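PDB 3DEM: complement factor MASP-3 from Homo sapiens, which probably serves as a serine protease of the complement lectin pathway, its CUB1-EGF-CUB2 region carrying the interaction sites for mannan-binding lectin and ficolins. Local coordinates for residues V88-G92 and S93-I97; E198-E201 and G202-V205. One frame throughout, in Å; residues are numbered along the deposited sequence.

Contact 1: residues V88-G92 and S93-I97; sequences VLSPG and SFMSI
The methyl end of Met95 reaches across the bend between strands 88-89 and 94-101 and packs on its inner side. CG of Met95 stands anti to the backbone N (chi1 -176°) and the chain runs straight until chi3 (-81°), where it turns CE over the opposing backbone. There CE lies 3.7 Å from Val88 O and 3.8 Å from Ser90 CB, with Val88 CG1 looser at 4.3 Å. Ile39, Leu41 and Val61 also touch the Met95 side chain, so the inner part is densely packed. Nearer the bend, Ser90 CB rests 3.7 Å from Phe94 O. The hydroxyl of buried Ser90 donates to Gly92 O over 2.7 Å (Ser90 OG to Gly92 O), coming in tilted 32° from the carbonyl plane, and it is also hydrogen-bonded with Ile39 N; the two bonds satisfy OG and tie the bend to strand 37-47. The contact thins outward: Leu89 and Pro91 are exposed, and the Leu89 and Phe94 side chains each start away from the opposing segment. Strand 88-89 belongs to one four-stranded antiparallel sheet and 94-101 to the other, which makes this bend a sheet-to-sheet connection of the CUB beta-sandwich.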
loop_
_atom_site.group_PDB
_atom_site.type_symbol
_atom_site.label_atom_id
_atom_site.label_comp_id
_atom_site.label_asym_id
_atom_site.label_seq_id
_atom_site.Cartn_x
_atom_site.Cartn_y
_atom_site.Cartn_z
ATOM N N VAL A 88 12.365 9.498 -3.204
ATOM C CA VAL A 88 11.814 10.841 -3.113
ATOM C C VAL A 88 10.289 10.764 -3.131
ATOM O O VAL A 88 9.689 10.279 -4.091
ATOM C CB VAL A 88 12.300 11.739 -4.270
ATOM C CG1 VAL A 88 11.706 13.137 -4.140
ATOM C CG2 VAL A 88 13.826 11.791 -4.300
ATOM N N LEU A 89 9.666 11.244 -2.062
ATOM C CA LEU A 89 8.218 11.178 -1.926
ATOM C C LEU A 89 7.613 12.568 -2.081
ATOM O O LEU A 89 8.036 13.511 -1.411
ATOM C CB LEU A 89 7.849 10.586 -0.565
ATOM C CG LEU A 89 6.383 10.240 -0.286
ATOM C CD1 LEU A 89 5.903 9.102 -1.171
ATOM C CD2 LEU A 89 6.186 9.883 1.191
ATOM N N SER A 90 6.634 12.698 -2.972
ATOM C CA SER A 90 5.927 13.965 -3.139
ATOM C C SER A 90 4.918 14.148 -2.010
ATOM O O SER A 90 4.349 13.168 -1.530
ATOM C CB SER A 90 5.211 14.020 -4.491
ATOM O OG SER A 90 4.110 13.128 -4.528
ATOM N N PRO A 91 4.702 15.404 -1.579
ATOM C CA PRO A 91 3.743 15.710 -0.515
ATOM C C PRO A 91 2.307 15.462 -0.962
ATOM O O PRO A 91 1.466 15.055 -0.161
ATOM C CB PRO A 91 3.958 17.209 -0.257
ATOM C CG PRO A 91 5.250 17.553 -0.930
ATOM C CD PRO A 91 5.373 16.613 -2.078
ATOM N N GLY A 92 2.035 15.707 -2.240
ATOM C CA GLY A 92 0.697 15.523 -2.789
ATOM C C GLY A 92 0.689 14.614 -4.003
ATOM O O GLY A 92 1.515 13.710 -4.125
ATOM N N SER A 93 -0.240 14.860 -4.917
ATOM C CA SER A 93 -0.432 13.969 -6.052
ATOM C C SER A 93 0.236 14.457 -7.337
ATOM O O SER A 93 -0.133 14.030 -8.433
ATOM C CB SER A 93 -1.928 13.734 -6.287
ATOM O OG SER A 93 -2.570 14.916 -6.725
ATOM N N PHE A 94 1.226 15.336 -7.205
ATOM C CA PHE A 94 1.925 15.870 -8.373
ATOM C C PHE A 94 3.439 15.915 -8.186
ATOM O O PHE A 94 3.935 16.279 -7.118
ATOM C CB PHE A 94 1.396 17.266 -8.730
ATOM C CG PHE A 94 2.176 17.949 -9.821
ATOM C CD1 PHE A 94 1.974 17.610 -11.148
ATOM C CD2 PHE A 94 3.109 18.928 -9.519
ATOM C CE1 PHE A 94 2.688 18.237 -12.156
ATOM C CE2 PHE A 94 3.827 19.555 -10.517
ATOM C CZ PHE A 94 3.618 19.210 -11.839
ATOM N N MET A 95 4.166 15.559 -9.242
ATOM C CA MET A 95 5.618 15.634 -9.226
ATOM C C MET A 95 6.157 16.030 -10.594
ATOM O O MET A 95 5.779 15.453 -11.610
ATOM C CB MET A 95 6.223 14.301 -8.781
ATOM C CG MET A 95 7.740 14.318 -8.646
ATOM S SD MET A 95 8.394 12.688 -8.244
ATOM C CE MET A 95 8.118 12.630 -6.471
ATOM N N SER A 96 7.035 17.025 -10.615
ATOM C CA SER A 96 7.670 17.447 -11.855
ATOM C C SER A 96 9.161 17.147 -11.783
ATOM O O SER A 96 9.806 17.390 -10.761
ATOM C CB SER A 96 7.428 18.941 -12.103
ATOM O OG SER A 96 7.900 19.330 -13.382
ATOM N N ILE A 97 9.695 16.598 -12.866
ATOM C CA ILE A 97 11.099 16.221 -12.935
ATOM C C ILE A 97 11.741 16.870 -14.150
ATOM O O ILE A 97 11.240 16.734 -15.267
ATOM C CB ILE A 97 11.261 14.686 -13.048
ATOM C CG1 ILE A 97 10.650 13.987 -11.829
ATOM C CG2 ILE A 97 12.731 14.297 -13.202
ATOM C CD1 ILE A 97 10.502 12.496 -12.001
#

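Contact 2: residues E198-E201 and G202-V205; sequences ELEE and GFMV
Glu200 O accepts the hydrogen bond that closes the turn: Phe203 N donates to Glu200 O over 3.2 Å, fairly straight at 161°, from a position tilted 24° out of the carbonyl plane. The same oxygen sits at the edge of the Phe203 ring, near its plane, with Phe203 CD2 3.4 Å from Glu200 O, so one carbonyl meets both the amide and the ring of this residue. The Glu200 side chain, extended beyond CG, runs past that rim. Its CB lies in the ring plane, 3.9 Å from Phe203 CD2, and farther out Glu200 OE1 comes within 3.7 Å of Phe203 CE2, the carboxylate turned 75° from the ring. Toward the strands the contact becomes apolar. Leu199 crosses Phe203 at about a right angle and uses one branch for two neighbours: its CD1 is 3.7 Å from Phe203 CB and 3.5 Å from Val205 CG2. Val205 presents that methyl because CG2 lies beside the backbone N, while CG1 is anti to it. Leu199 and Val205 are buried, and Ala277 and Tyr275 of strand 272-277 help cover this apolar patch, whereas Glu200, Glu201 and Gly202 are exposed. Gly202 takes a positive phi at the third position, where a side chain would be jammed against Glu201 O. The whole is a type II beta turn, Glu200 to Phe203, in the connection from strand 192-198 to strand 205-209 of the second CUB domain.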
loop_
_atom_site.group_PDB
_atom_site.type_symbol
_atom_site.label_atom_id
_atom_site.label_comp_id
_atom_site.label_asym_id
_atom_site.label_seq_id
_atom_site.Cartn_x
_atom_site.Cartn_y
_atom_site.Cartn_z
ATOM N N GLU A 198 -43.370 13.489 32.669
ATOM C CA GLU A 198 -44.821 13.614 32.645
ATOM C C GLU A 198 -45.419 13.028 33.911
ATOM O O GLU A 198 -45.441 11.812 34.077
ATOM C CB GLU A 198 -45.400 12.865 31.446
ATOM C CG GLU A 198 -45.094 13.490 30.107
ATOM C CD GLU A 198 -46.309 14.142 29.481
ATOM O OE1 GLU A 198 -47.318 14.334 30.212
ATOM O OE2 GLU A 198 -46.251 14.447 28.261
ATOM N N LEU A 199 -45.903 13.888 34.798
ATOM C CA LEU A 199 -46.608 13.423 35.991
ATOM C C LEU A 199 -48.094 13.708 35.878
ATOM O O LEU A 199 -48.535 14.411 34.972
ATOM C CB LEU A 199 -46.064 14.101 37.244
ATOM C CG LEU A 199 -44.546 14.171 37.385
ATOM C CD1 LEU A 199 -44.201 15.010 38.597
ATOM C CD2 LEU A 199 -43.932 12.779 37.489
ATOM N N GLU A 200 -48.858 13.164 36.819
ATOM C CA GLU A 200 -50.294 13.382 36.880
ATOM C C GLU A 200 -50.613 14.839 37.214
ATOM O O GLU A 200 -49.801 15.548 37.811
ATOM C CB GLU A 200 -50.914 12.446 37.921
ATOM C CG GLU A 200 -52.371 12.714 38.233
ATOM C CD GLU A 200 -52.846 11.970 39.472
ATOM O OE1 GLU A 200 -52.040 11.211 40.057
ATOM O OE2 GLU A 200 -54.021 12.145 39.859
ATOM N N GLU A 201 -51.803 15.274 36.814
ATOM C CA GLU A 201 -52.281 16.623 37.087
ATOM C C GLU A 201 -52.174 16.962 38.570
ATOM O O GLU A 201 -52.611 16.190 39.424
ATOM C CB GLU A 201 -53.738 16.755 36.630
ATOM C CG GLU A 201 -54.311 18.171 36.701
ATOM C CD GLU A 201 -53.654 19.118 35.705
ATOM O OE1 GLU A 201 -52.543 18.807 35.212
ATOM O OE2 GLU A 201 -54.252 20.177 35.417
ATOM N N GLY A 202 -51.593 18.119 38.874
ATOM C CA GLY A 202 -51.512 18.580 40.255
ATOM C C GLY A 202 -50.162 18.368 40.913
ATOM O O GLY A 202 -49.925 18.853 42.020
ATOM N N PHE A 203 -49.281 17.632 40.243
ATOM C CA PHE A 203 -47.902 17.489 40.706
ATOM C C PHE A 203 -47.058 18.594 40.106
ATOM O O PHE A 203 -47.290 19.012 38.979
ATOM C CB PHE A 203 -47.325 16.128 40.318
ATOM C CG PHE A 203 -47.827 14.995 41.163
ATOM C CD1 PHE A 203 -47.532 14.939 42.511
ATOM C CD2 PHE A 203 -48.590 13.983 40.608
ATOM C CE1 PHE A 203 -47.997 13.900 43.294
ATOM C CE2 PHE A 203 -49.058 12.937 41.388
ATOM C CZ PHE A 203 -48.761 12.897 42.731
ATOM N N MET A 204 -46.084 19.073 40.866
ATOM C CA MET A 204 -45.204 20.133 40.397
ATOM C C MET A 204 -43.761 19.665 40.460
ATOM O O MET A 204 -43.287 19.217 41.504
ATOM C CB MET A 204 -45.410 21.402 41.225
ATOM C CG MET A 204 -46.730 22.118 40.929
ATOM S SD MET A 204 -47.069 23.454 42.087
ATOM C CE MET A 204 -45.413 23.782 42.700
ATOM N N VAL A 205 -43.064 19.766 39.334
ATOM C CA VAL A 205 -41.737 19.192 39.211
ATOM C C VAL A 205 -40.650 20.151 39.662
ATOM O O VAL A 205 -40.554 21.273 39.169
ATOM C CB VAL A 205 -41.445 18.761 37.760
ATOM C CG1 VAL A 205 -40.043 18.156 37.650
ATOM C CG2 VAL A 205 -42.499 17.781 37.282
#

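How the contacts relate
Contacts 1 and 2 lie in different CUB domains, on opposite sides of the centre of the chain, with their nearest atoms about 56 Å apart. They share no elements, yet each spans a connection between the two antiparallel sheets of its own sandwich, leaving an outermost strand of one sheet for an inner strand of the other: residues 88-97 link the sixth and seventh strands of CUB1, whereas 198-205 link the second and third of CUB2. Both combine buried and exposed residues. In contact 1 a thioether packs inward and a serine hydroxyl supplies the polar tie; contact 2 relies on a backbone turn bond, with leucine and valine inside and acidic residues at the surface.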